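Local coordinates for protein putative sugar ABC transporter (Yersinia enterocolitica subsp. enterocolitica 8081, PDB 5ULB) that binds 5-Se-methyl-5-seleno-ribofuranose in both anomeric forms and probably delivers methylthioribose-like sugars in the periplasm to an ABC importer, at residues V24-N27 against D32-T35; K51-L56 against Q74-I79; L42-K47 against V268-V273; R63-V68 against D86-E91; L148-A151 against P155-R158. All coordinates share one frame; numbering follows the deposited sequence.

Contact 1 (V24-N27 against D32-T35)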
# COMPACT_ATOMS: atom_id res chain seq x y z
N VAL A 24 4.43 -10.39 10.92
CA VAL A 24 3.97 -9.74 9.69
C VAL A 24 4.85 -10.19 8.54
O VAL A 24 6.11 -10.05 8.63
CB VAL A 24 4.05 -8.21 9.86
CG1 VAL A 24 3.55 -7.49 8.63
CG2 VAL A 24 3.36 -7.78 11.13
N ILE A 25 4.30 -10.74 7.49
CA ILE A 25 5.05 -11.22 6.33
C ILE A 25 4.47 -10.47 5.14
O ILE A 25 3.28 -10.61 4.81
CB ILE A 25 4.98 -12.73 6.17
CG1 ILE A 25 5.36 -13.50 7.43
CG2 ILE A 25 5.95 -13.09 5.02
CD1 ILE A 25 4.25 -13.83 8.35
N ARG A 26 5.35 -9.75 4.44
CA ARG A 26 4.96 -8.91 3.31
C ARG A 26 5.78 -9.38 2.09
O ARG A 26 7.01 -9.51 2.14
CB ARG A 26 5.05 -7.44 3.58
CG ARG A 26 4.76 -6.51 2.41
CD ARG A 26 4.33 -5.15 2.91
NE ARG A 26 4.34 -4.19 1.84
CZ ARG A 26 3.41 -3.24 1.63
NH1 ARG A 26 2.16 -3.32 2.14
NH2 ARG A 26 3.65 -2.35 0.70
N ASN A 27 5.10 -9.58 0.94
CA ASN A 27 5.70 -10.13 -0.25
C ASN A 27 6.34 -9.12 -1.18
O ASN A 27 6.10 -9.16 -2.39
CB ASN A 27 4.64 -10.96 -0.99
CG ASN A 27 5.18 -11.91 -2.00
OD1 ASN A 27 6.32 -12.39 -1.92
ND2 ASN A 27 4.30 -12.32 -2.94
N ASP A 32 9.25 2.38 -0.40
CA ASP A 32 8.72 3.33 0.55
C ASP A 32 7.32 2.94 1.07
O ASP A 32 7.00 3.21 2.25
CB ASP A 32 8.64 4.72 -0.01
CG ASP A 32 9.99 5.35 -0.31
OD1 ASP A 32 11.03 4.82 0.14
OD2 ASP A 32 9.95 6.50 -0.90
N ASN A 33 6.49 2.37 0.19
CA ASN A 33 5.16 1.98 0.65
C ASN A 33 5.27 0.91 1.73
O ASN A 33 4.63 0.99 2.76
CB ASN A 33 4.34 1.47 -0.56
CG ASN A 33 2.88 1.26 -0.21
OD1 ASN A 33 2.46 0.16 0.09
ND2 ASN A 33 2.09 2.36 -0.42
N THR A 34 6.10 -0.11 1.46
CA THR A 34 6.35 -1.14 2.38
C THR A 34 6.93 -0.62 3.70
O THR A 34 6.54 -1.06 4.81
CB THR A 34 7.28 -2.23 1.75
OG1 THR A 34 6.57 -2.84 0.68
CG2 THR A 34 7.72 -3.24 2.78
N THR A 35 7.93 0.24 3.60
CA THR A 35 8.56 0.79 4.74
C THR A 35 7.52 1.49 5.70
O THR A 35 7.55 1.31 6.92
CB THR A 35 9.74 1.74 4.36
OG1 THR A 35 10.63 0.95 3.57
CG2 THR A 35 10.36 2.38 5.53
O HOH W 1 0.67 -0.76 1.96
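The extended R26 side chain runs alongside T34, the two pointing opposite ways, its guanidinium edge meeting the threonine hydroxyl. This is the first beta-alpha turn of a type I periplasmic binding protein fold: strand 21-26 ends, a short loop follows, and helix 32-48 begins before the chain returns in strand 51-56. Arginine suits the end of the strand because its long chain reaches most of the way across to the helix, where the CA atoms of R26 and T34 are 7.9 Å apart, and still offers several N-H groups. CG lies anti to the backbone N (chi1 176°), and the chain runs on stretched out to NE. Side-on, two nitrogens grip one oxygen: R26 NE donates to T34 OG1 at 2.9 Å and R26 NH2 to the same T34 OG1 at 3.0 Å. Both bonds are bent, as expected when two donors converge on one acceptor. The hydroxyl is also hydrogen-bonded to D31 OD1, so this buried oxygen has three partners. N33 meets the guanidinium at its edge, with its amide nearly coplanar with it. R26 NH2 donates to N33 OD1 at 2.8 Å, a straighter bond (154°) that lies on a lone pair in the carbonyl plane. This bond should limit rotation of the amide of N33, a residue that touches the bound sugar, which makes R26 a second-shell residue of the pocket. The remaining nitrogen, R26 NH1, is bonded to S82 OG and to a water 3.0 Å away, which in turn donates to N33 OD1 at 2.7 Å.

Contact 2 (K51-L56 against Q74-I79)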
# COMPACT_ATOMS: atom_id res chain seq x y z
N LYS A 51 4.64 -7.82 20.85
CA LYS A 51 5.91 -8.00 20.10
C LYS A 51 5.51 -8.18 18.65
O LYS A 51 4.66 -9.01 18.34
CB LYS A 51 6.61 -9.21 20.62
CG LYS A 51 7.89 -9.57 19.88
CD LYS A 51 8.71 -10.64 20.56
CE LYS A 51 9.99 -11.12 19.87
NZ LYS A 51 10.79 -10.12 19.24
N VAL A 52 6.10 -7.44 17.74
CA VAL A 52 5.80 -7.49 16.31
C VAL A 52 7.13 -7.86 15.61
O VAL A 52 8.08 -7.08 15.66
CB VAL A 52 5.28 -6.19 15.77
CG1 VAL A 52 5.09 -6.27 14.25
CG2 VAL A 52 3.99 -5.81 16.47
N ASP A 53 7.12 -8.98 14.92
CA ASP A 53 8.25 -9.47 14.15
C ASP A 53 7.89 -9.35 12.67
O ASP A 53 6.91 -9.96 12.25
CB ASP A 53 8.57 -10.94 14.50
CG ASP A 53 9.13 -11.14 15.91
OD1 ASP A 53 9.63 -10.18 16.50
OD2 ASP A 53 9.10 -12.32 16.38
N THR A 54 8.66 -8.68 11.90
CA THR A 54 8.43 -8.38 10.50
C THR A 54 9.40 -9.10 9.56
O THR A 54 10.57 -9.25 9.85
CB THR A 54 8.37 -6.86 10.18
OG1 THR A 54 9.62 -6.29 10.43
CG2 THR A 54 7.38 -6.15 11.06
N PHE A 55 8.87 -9.50 8.40
CA PHE A 55 9.61 -10.35 7.44
C PHE A 55 9.21 -9.86 6.04
O PHE A 55 8.01 -9.72 5.74
CB PHE A 55 9.24 -11.82 7.59
CG PHE A 55 9.49 -12.35 8.93
CD1 PHE A 55 10.75 -12.85 9.27
CD2 PHE A 55 8.48 -12.34 9.93
CE1 PHE A 55 10.95 -13.39 10.60
CE2 PHE A 55 8.67 -12.86 11.16
CZ PHE A 55 9.97 -13.32 11.49
N LEU A 56 10.21 -9.63 5.19
CA LEU A 56 10.00 -9.23 3.77
C LEU A 56 10.59 -10.28 2.85
O LEU A 56 11.72 -10.70 3.05
CB LEU A 56 10.68 -7.92 3.45
CG LEU A 56 9.96 -6.71 4.07
CD1 LEU A 56 10.77 -5.45 3.83
CD2 LEU A 56 8.55 -6.54 3.58
N GLN A 74 6.12 -21.53 14.76
CA GLN A 74 6.54 -20.83 15.94
C GLN A 74 5.38 -20.48 16.85
O GLN A 74 5.58 -19.99 17.95
CB GLN A 74 7.31 -19.57 15.55
CG GLN A 74 8.74 -19.87 14.93
CD GLN A 74 9.82 -20.51 15.84
OE1 GLN A 74 9.51 -20.93 16.95
NE2 GLN A 74 11.08 -20.59 15.37
N LYS A 75 4.16 -20.70 16.38
CA LYS A 75 2.97 -20.49 17.24
C LYS A 75 2.82 -19.02 17.68
O LYS A 75 2.53 -18.69 18.84
CB LYS A 75 2.93 -21.40 18.49
CG LYS A 75 2.88 -22.86 18.10
CD LYS A 75 2.82 -23.82 19.31
CE LYS A 75 1.52 -23.69 20.12
NZ LYS A 75 1.43 -24.73 21.23
N TYR A 76 3.05 -18.12 16.73
CA TYR A 76 2.66 -16.72 16.93
C TYR A 76 1.19 -16.65 17.34
O TYR A 76 0.39 -17.50 16.91
CB TYR A 76 2.95 -15.91 15.69
CG TYR A 76 4.37 -15.48 15.53
CD1 TYR A 76 5.29 -16.28 14.90
CD2 TYR A 76 4.80 -14.27 15.98
CE1 TYR A 76 6.62 -15.91 14.74
CE2 TYR A 76 6.12 -13.86 15.87
CZ TYR A 76 7.02 -14.70 15.20
OH TYR A 76 8.36 -14.30 15.04
N ASP A 77 0.83 -15.60 18.10
CA ASP A 77 -0.57 -15.40 18.45
C ASP A 77 -1.38 -14.82 17.28
O ASP A 77 -2.58 -15.13 17.18
CB ASP A 77 -0.61 -14.42 19.60
CG ASP A 77 0.02 -15.01 20.85
OD1 ASP A 77 -0.48 -16.01 21.41
OD2 ASP A 77 1.13 -14.52 21.18
N GLY A 78 -0.74 -14.07 16.41
CA GLY A 78 -1.39 -13.57 15.24
C GLY A 78 -0.46 -13.38 14.12
O GLY A 78 0.80 -13.27 14.34
N ILE A 79 -0.96 -13.37 12.89
CA ILE A 79 -0.21 -13.19 11.67
C ILE A 79 -0.91 -12.17 10.80
O ILE A 79 -2.15 -12.20 10.69
CB ILE A 79 -0.01 -14.52 10.94
CG1 ILE A 79 0.93 -15.46 11.69
CG2 ILE A 79 0.50 -14.30 9.50
CD1 ILE A 79 1.10 -16.85 11.19
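No backbone bond joins 51-56 to 74-79: the CA atoms of D53 and Y76 come no closer than 9.6 Å, and strand 21-26 runs between strands 51-56 and 78-82 in the sheet. K75, the first residue to leave helical angles after helix 61-73, closes it with a Schellman motif, after which Y76 points toward the edge strand. Tyrosine suits this place because its ring is long enough to pass K21 and A23 of the intervening strand and still carry a polar group beyond them. With CG anti to its own carbonyl carbon (chi1 -80°), Y76 crosses D53 at about a right angle, carboxylate and ring planes nearly perpendicular. Its hydroxyl donates to D53 OD2 at 2.5 Å, in the plane of the ring and on the anti lone pair. F55 comes from the opposite direction and offers its rim, F55 CZ lying 4.0 Å from Y76 OH. Within the strand, K51 NZ forms a salt bridge to D53 OD1 at 3.0 Å, on the syn lone pair. The carboxylate is thus held at both oxygens, and the lysine charge probably favours its ionised form, the one expected to accept the phenol's proton in so short a bond.

Contact 3 (L42-K47 against V268-V273)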
# COMPACT_ATOMS: atom_id res chain seq x y z
N LEU A 42 4.26 -1.85 13.39
CA LEU A 42 5.15 -1.84 14.56
C LEU A 42 4.69 -0.86 15.63
O LEU A 42 4.62 -1.14 16.81
CB LEU A 42 6.59 -1.54 14.15
CG LEU A 42 7.63 -1.54 15.24
CD1 LEU A 42 7.83 -2.94 15.80
CD2 LEU A 42 8.93 -1.03 14.66
N LYS A 43 4.31 0.37 15.19
CA LYS A 43 3.89 1.42 16.13
C LYS A 43 2.63 1.02 16.83
O LYS A 43 2.48 1.21 18.06
CB LYS A 43 3.76 2.77 15.39
CG LYS A 43 3.37 3.91 16.33
CD LYS A 43 3.24 5.24 15.60
CE LYS A 43 2.32 6.18 16.29
NZ LYS A 43 3.19 7.23 16.74
N GLU A 44 1.66 0.46 16.09
CA GLU A 44 0.41 0.09 16.72
C GLU A 44 0.63 -1.08 17.67
O GLU A 44 0.05 -1.10 18.73
CB GLU A 44 -0.62 -0.21 15.63
CG GLU A 44 -2.06 -0.26 16.16
CD GLU A 44 -2.66 1.14 16.35
OE1 GLU A 44 -1.94 2.21 16.26
OE2 GLU A 44 -3.87 1.23 16.62
N GLY A 45 1.45 -2.07 17.27
CA GLY A 45 1.74 -3.09 18.19
C GLY A 45 2.43 -2.69 19.47
O GLY A 45 2.07 -3.12 20.57
N LYS A 46 3.40 -1.77 19.33
CA LYS A 46 4.07 -1.24 20.49
C LYS A 46 3.10 -0.55 21.44
O LYS A 46 3.17 -0.74 22.64
CB LYS A 46 5.16 -0.26 20.04
CG LYS A 46 6.04 0.33 21.13
CD LYS A 46 7.16 1.19 20.64
CE LYS A 46 7.87 1.79 21.82
NZ LYS A 46 8.14 3.21 21.39
N LYS A 47 2.13 0.21 20.85
CA LYS A 47 1.11 0.88 21.67
C LYS A 47 0.35 -0.11 22.55
O LYS A 47 0.00 0.15 23.68
CB LYS A 47 0.18 1.68 20.77
CG LYS A 47 -0.92 2.41 21.42
CD LYS A 47 -1.99 2.99 20.47
CE LYS A 47 -3.11 3.68 21.32
NZ LYS A 47 -4.27 4.11 20.47
N VAL A 268 -4.32 -0.57 11.08
CA VAL A 268 -5.62 -1.19 11.11
C VAL A 268 -5.52 -2.69 11.07
O VAL A 268 -6.35 -3.37 11.73
CB VAL A 268 -6.48 -0.54 10.02
CG1 VAL A 268 -7.68 -1.40 9.69
CG2 VAL A 268 -6.86 0.89 10.41
N ASN A 269 -4.64 -3.23 10.24
CA ASN A 269 -4.47 -4.70 10.30
C ASN A 269 -4.07 -5.19 11.67
O ASN A 269 -4.56 -6.24 12.08
CB ASN A 269 -3.50 -5.14 9.17
CG ASN A 269 -4.22 -5.27 7.82
OD1 ASN A 269 -4.75 -6.37 7.54
ND2 ASN A 269 -4.34 -4.21 7.02
N LEU A 270 -3.24 -4.47 12.37
CA LEU A 270 -2.91 -4.84 13.76
C LEU A 270 -4.14 -4.78 14.62
O LEU A 270 -4.36 -5.65 15.44
CB LEU A 270 -1.70 -3.97 14.24
CG LEU A 270 -1.02 -4.42 15.50
CD1 LEU A 270 -1.78 -4.08 16.76
CD2 LEU A 270 -0.52 -5.80 15.48
N ARG A 271 -4.90 -3.66 14.54
CA ARG A 271 -6.13 -3.52 15.34
C ARG A 271 -7.04 -4.73 15.14
O ARG A 271 -7.66 -5.26 16.08
CB ARG A 271 -6.89 -2.24 14.97
CG ARG A 271 -6.18 -0.99 15.28
CD ARG A 271 -7.06 0.20 14.85
NE ARG A 271 -6.31 1.45 14.88
CZ ARG A 271 -6.77 2.61 14.42
NH1 ARG A 271 -7.96 2.69 13.91
NH2 ARG A 271 -6.05 3.68 14.50
N LEU A 272 -7.21 -5.16 13.88
CA LEU A 272 -8.04 -6.32 13.56
C LEU A 272 -7.56 -7.60 14.24
O LEU A 272 -8.34 -8.32 14.80
CB LEU A 272 -8.19 -6.49 12.04
CG LEU A 272 -9.08 -5.43 11.36
CD1 LEU A 272 -8.76 -5.36 9.87
CD2 LEU A 272 -10.52 -5.83 11.58
N VAL A 273 -6.23 -7.83 14.15
CA VAL A 273 -5.70 -9.01 14.87
C VAL A 273 -5.84 -8.92 16.35
O VAL A 273 -6.17 -9.90 17.00
CB VAL A 273 -4.25 -9.23 14.41
CG1 VAL A 273 -3.57 -10.28 15.25
CG2 VAL A 273 -4.20 -9.64 13.00
O HOH W 2 -3.38 4.35 15.60
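E44 and R271 meet with their flat ends turned 38° apart, so the carboxylate does not lie square against the guanidinium. R271 NE donates to E44 OE2 at 3.0 Å in a fairly straight salt bridge; E44 OE2 lies close to the guanidinium plane, but the N-H approaches that oxygen from above the carboxylate plane. A bend at chi2 (80°) in E44 swings the carboxylate over to the arginine, while R271 runs extended to reach it. One water completes the link, donating to E44 OE1 at 2.7 Å and accepting from R271 NH2 at 3.0 Å. The two residues join helix 32-48 to helix 262-278, which lie side by side in the first lobe of the type I periplasmic binding protein fold; their short segments approach to 8.9 Å between axes at 39°. Such spacing suits G45, whose lack of a side chain lets L270 settle on the helix backbone, with L270 CG 3.8 Å from G45 N. The aliphatic part of the glutamate touches the same leucine, E44 CG lying 3.9 Å from L270 CD1. R271 also reaches past this pair: its NH1 is hydrogen-bonded to the backbone oxygens of S320 and D322, tying the chain's later part to the same spot.

Contact 4 (R63-V68 against D86-E91)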
# COMPACT_ATOMS: atom_id res chain seq x y z
N ARG A 63 10.19 -17.61 -0.70
CA ARG A 63 10.69 -17.07 0.58
C ARG A 63 9.47 -16.60 1.40
O ARG A 63 9.42 -16.81 2.63
CB ARG A 63 11.66 -15.95 0.34
CG ARG A 63 12.96 -16.44 -0.34
CD ARG A 63 14.09 -15.44 -0.53
NE ARG A 63 14.74 -15.20 0.75
CZ ARG A 63 14.52 -14.17 1.52
NH1 ARG A 63 15.21 -14.12 2.68
NH2 ARG A 63 13.66 -13.21 1.16
N PHE A 64 8.44 -16.00 0.77
CA PHE A 64 7.21 -15.60 1.43
C PHE A 64 6.58 -16.80 2.14
O PHE A 64 6.28 -16.77 3.35
CB PHE A 64 6.25 -15.02 0.43
CG PHE A 64 4.94 -14.54 1.07
CD1 PHE A 64 4.88 -13.26 1.62
CD2 PHE A 64 3.85 -15.30 1.06
CE1 PHE A 64 3.70 -12.83 2.12
CE2 PHE A 64 2.66 -14.86 1.62
CZ PHE A 64 2.61 -13.66 2.16
N GLN A 65 6.36 -17.90 1.40
CA GLN A 65 5.85 -19.09 1.95
C GLN A 65 6.64 -19.69 3.09
O GLN A 65 6.05 -20.10 4.13
CB GLN A 65 5.55 -20.13 0.88
CG GLN A 65 4.50 -19.73 -0.17
CD GLN A 65 4.44 -20.67 -1.26
OE1 GLN A 65 3.80 -21.75 -1.21
NE2 GLN A 65 5.11 -20.28 -2.37
N ASP A 66 7.96 -19.69 2.90
CA ASP A 66 8.79 -20.21 4.03
C ASP A 66 8.61 -19.35 5.32
O ASP A 66 8.49 -19.90 6.41
CB ASP A 66 10.26 -20.18 3.59
CG ASP A 66 10.60 -21.20 2.54
OD1 ASP A 66 9.83 -22.18 2.30
OD2 ASP A 66 11.74 -21.00 2.02
N PHE A 67 8.58 -18.01 5.16
CA PHE A 67 8.36 -17.15 6.30
C PHE A 67 7.03 -17.42 6.98
O PHE A 67 6.92 -17.43 8.21
CB PHE A 67 8.53 -15.69 6.01
CG PHE A 67 9.93 -15.23 5.77
CD1 PHE A 67 10.94 -15.52 6.60
CD2 PHE A 67 10.16 -14.32 4.75
CE1 PHE A 67 12.21 -14.99 6.41
CE2 PHE A 67 11.43 -13.75 4.59
CZ PHE A 67 12.45 -14.12 5.41
N VAL A 68 6.00 -17.60 6.20
CA VAL A 68 4.68 -17.85 6.80
C VAL A 68 4.60 -19.19 7.50
O VAL A 68 4.12 -19.32 8.65
CB VAL A 68 3.50 -17.63 5.81
CG1 VAL A 68 2.18 -17.91 6.49
CG2 VAL A 68 3.55 -16.31 5.10
N ASP A 86 -1.72 -15.71 -5.45
CA ASP A 86 -2.11 -17.04 -5.92
C ASP A 86 -0.87 -17.77 -6.44
O ASP A 86 0.06 -17.15 -6.91
CB ASP A 86 -3.11 -16.86 -7.12
CG ASP A 86 -4.58 -16.63 -6.67
OD1 ASP A 86 -5.03 -17.34 -5.74
OD2 ASP A 86 -5.21 -15.80 -7.35
N PRO A 87 -0.85 -19.07 -6.34
CA PRO A 87 -1.97 -19.99 -5.97
C PRO A 87 -1.99 -20.34 -4.52
O PRO A 87 -2.95 -21.00 -4.05
CB PRO A 87 -1.61 -21.27 -6.73
CG PRO A 87 -0.15 -21.28 -6.76
CD PRO A 87 0.27 -19.81 -6.99
N TYR A 88 -0.97 -19.94 -3.78
CA TYR A 88 -0.74 -20.56 -2.45
C TYR A 88 -1.46 -19.89 -1.24
O TYR A 88 -1.51 -20.51 -0.15
CB TYR A 88 0.80 -20.64 -2.19
CG TYR A 88 1.41 -19.24 -2.31
CD1 TYR A 88 1.32 -18.37 -1.27
CD2 TYR A 88 2.03 -18.80 -3.54
CE1 TYR A 88 1.85 -17.09 -1.34
CE2 TYR A 88 2.51 -17.52 -3.64
CZ TYR A 88 2.43 -16.63 -2.52
OH TYR A 88 2.87 -15.35 -2.66
N SER A 89 -1.87 -18.64 -1.39
CA SER A 89 -2.26 -17.91 -0.21
C SER A 89 -3.49 -18.44 0.48
O SER A 89 -3.58 -18.42 1.72
CB SER A 89 -2.39 -16.38 -0.44
OG SER A 89 -1.13 -15.81 -0.71
N THR A 90 -4.45 -18.93 -0.31
CA THR A 90 -5.65 -19.45 0.35
C THR A 90 -5.34 -20.61 1.28
O THR A 90 -5.88 -20.65 2.38
CB THR A 90 -6.66 -19.85 -0.74
OG1 THR A 90 -7.05 -18.70 -1.52
CG2 THR A 90 -7.90 -20.43 -0.19
N GLU A 91 -4.61 -21.64 0.83
CA GLU A 91 -4.35 -22.81 1.65
C GLU A 91 -3.46 -22.37 2.81
O GLU A 91 -3.58 -22.89 3.90
CB GLU A 91 -3.69 -23.93 0.83
CG GLU A 91 -4.78 -24.68 0.06
CD GLU A 91 -5.62 -25.54 1.01
OE1 GLU A 91 -6.86 -25.51 0.95
OE2 GLU A 91 -5.01 -26.21 1.87
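Y88 reaches out to Q65 and F64 of helix 61-73, and its atoms meet Q65 first and F64 farther out. Its CG sits between the backbone N and the carbonyl carbon (chi1 56°), which turns the ring toward that helix. Its CB begins against the amide oxygen, with Y88 CB 3.3 Å from Q65 OE1. Next, Y88 CG lies beneath the amide carbon, 3.5 Å from Q65 CD. One ring flank, Y88 CD1, is covered by Q65 CG at 3.6 Å, while the other, Y88 CD2, is met by Q65 NE2. The glutamine amide is therefore stacked over one face of the ring, the two planes only 9° apart, and its CG makes a CH-pi contact with that face. Glutamine fits because its extended chain is flat at the end and apolar along its length; its NE2 is hydrogen-bonded to D61 O, which helps to fix the amide's rotation. The contact belongs to the first lobe of the type I periplasmic binding protein fold, where helix 61-73, packed on strand 21-26 through F64 and I25, meets the chain entering helix 89-98. That entry follows a cis peptide before P87. Further along the ring, Y88 CE1 comes 3.6 Å from F64 CD2, rim to rim, with planes at 49°. At the tip, Y88 OH lies 3.8 Å from F64 CD2, and is hydrogen-bonded to D61 OD1 and to R85 N.

Contact 5 (L148-A151 against P155-R158)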
# COMPACT_ATOMS: atom_id res chain seq x y z
N LEU A 148 3.12 2.13 -15.87
CA LEU A 148 4.10 1.42 -14.95
C LEU A 148 3.26 0.51 -14.08
O LEU A 148 2.39 0.95 -13.32
CB LEU A 148 4.86 2.40 -14.10
CG LEU A 148 5.37 3.68 -14.80
CD1 LEU A 148 6.00 4.66 -13.81
CD2 LEU A 148 6.34 3.35 -15.92
N TRP A 149 3.50 -0.82 -14.21
CA TRP A 149 2.59 -1.80 -13.69
C TRP A 149 3.32 -3.19 -13.67
O TRP A 149 4.21 -3.38 -14.50
CB TRP A 149 1.37 -1.91 -14.64
CG TRP A 149 0.27 -2.85 -14.29
CD1 TRP A 149 -0.71 -2.69 -13.36
CD2 TRP A 149 0.10 -4.20 -14.80
NE1 TRP A 149 -1.45 -3.81 -13.31
CE2 TRP A 149 -1.03 -4.77 -14.18
CE3 TRP A 149 0.76 -4.93 -15.79
CZ2 TRP A 149 -1.50 -6.00 -14.51
CZ3 TRP A 149 0.32 -6.17 -16.09
CH2 TRP A 149 -0.80 -6.67 -15.45
N VAL A 150 2.94 -4.02 -12.77
CA VAL A 150 3.44 -5.45 -12.71
C VAL A 150 2.28 -6.39 -12.52
O VAL A 150 1.43 -6.17 -11.67
CB VAL A 150 4.54 -5.59 -11.65
CG1 VAL A 150 4.08 -5.27 -10.25
CG2 VAL A 150 5.18 -6.95 -11.69
N ALA A 151 2.31 -7.50 -13.26
CA ALA A 151 1.23 -8.49 -13.15
C ALA A 151 1.29 -9.27 -11.87
O ALA A 151 2.32 -9.45 -11.25
CB ALA A 151 1.31 -9.43 -14.32
N PRO A 155 -3.75 -6.04 -6.00
CA PRO A 155 -4.04 -4.65 -6.33
C PRO A 155 -3.75 -4.35 -7.78
O PRO A 155 -4.45 -3.49 -8.40
CB PRO A 155 -3.10 -3.88 -5.40
CG PRO A 155 -2.01 -4.87 -5.00
CD PRO A 155 -2.76 -6.10 -4.90
N MSE A 156 -2.71 -4.95 -8.32
CA MSE A 156 -2.33 -4.70 -9.71
C MSE A 156 -3.40 -5.23 -10.62
O MSE A 156 -3.73 -4.57 -11.66
CB MSE A 156 -0.97 -5.29 -10.02
CG MSE A 156 0.18 -4.58 -9.30
SE MSE A 156 0.48 -2.89 -10.09
CE MSE A 156 1.41 -2.01 -8.60
N GLU A 157 -3.96 -6.37 -10.38
CA GLU A 157 -4.97 -6.88 -11.29
C GLU A 157 -6.27 -6.02 -11.20
O GLU A 157 -6.89 -5.75 -12.25
CB GLU A 157 -5.17 -8.37 -11.09
CG GLU A 157 -3.91 -9.22 -11.58
CD GLU A 157 -3.45 -9.16 -13.15
OE1 GLU A 157 -2.23 -9.66 -13.38
OE2 GLU A 157 -4.26 -8.62 -14.17
N ARG A 158 -6.62 -5.54 -10.01
CA ARG A 158 -7.79 -4.67 -9.93
C ARG A 158 -7.57 -3.32 -10.58
O ARG A 158 -8.47 -2.77 -11.23
CB ARG A 158 -8.16 -4.49 -8.49
CG ARG A 158 -8.75 -5.78 -7.78
CD ARG A 158 -9.17 -5.42 -6.35
NE ARG A 158 -8.17 -5.12 -5.45
CZ ARG A 158 -7.51 -6.00 -4.60
NH1 ARG A 158 -7.89 -7.33 -4.58
NH2 ARG A 158 -6.36 -5.53 -3.76
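W149 and M156, a selenomethionine here, lie side by side, pointing in opposing senses, and form the tight half of the contact. The indole edge is pinned by one bond: W149 NE1 donates to M156 O at 2.9 Å, nearly straight (167°) and in the ring plane, though it meets the carbonyl from above its plane. Tryptophan suits the position because it pairs a broad apolar surface with a single N-H that can reach the helix backbone. Beside that bond the selenium atom lies obliquely against the five-membered ring in a Met-aromatic contact, with M156 SE 3.5 Å from W149 CD1. A bend at chi2 (-73°) in M156 brings the heavy atom there. Packing is also tight at the backbone, where V150 O sits 3.0 Å from M156 CB; that buried carbonyl finds no hydrogen-bond partner. V150 adds an apolar touch, its CG1 4.1 Å from M156 CG. The solvent side is looser. There the exposed E157 has two conformers, so its approach to the outer edge of the indole and to A151, and the bond of its OE1 to G152 N, are less certain. V150, P155 and M156 all touch the bound sugar, so this turn from strand 143-148 into helix 154-169 forms part of the ligand pocket in the cleft of a type I periplasmic binding protein.

How the contacts relate
From the N terminus, contact 1 closes a four-residue loop between strand 21-26 and helix 32-48. The same helix opens contact 3, whose partner, helix 262-278, comes more than two hundred residues later, so contacts 2, 4 and 5 all nest inside its loop. Contacts 2 and 4 cross, since their segments alternate along strand 51-56, helix 61-73, strand 78-82 and the start of helix 89-98. Contacts 1 and 2 share the sheet through backbone bonds between V24 and both D53 and F55, and N27 packs on F64 and Y88 of contact 4. Contact 5 follows contacts 1, 2 and 4 in series, joining strand 143-148 to helix 154-169; like contact 1, it borders the sugar.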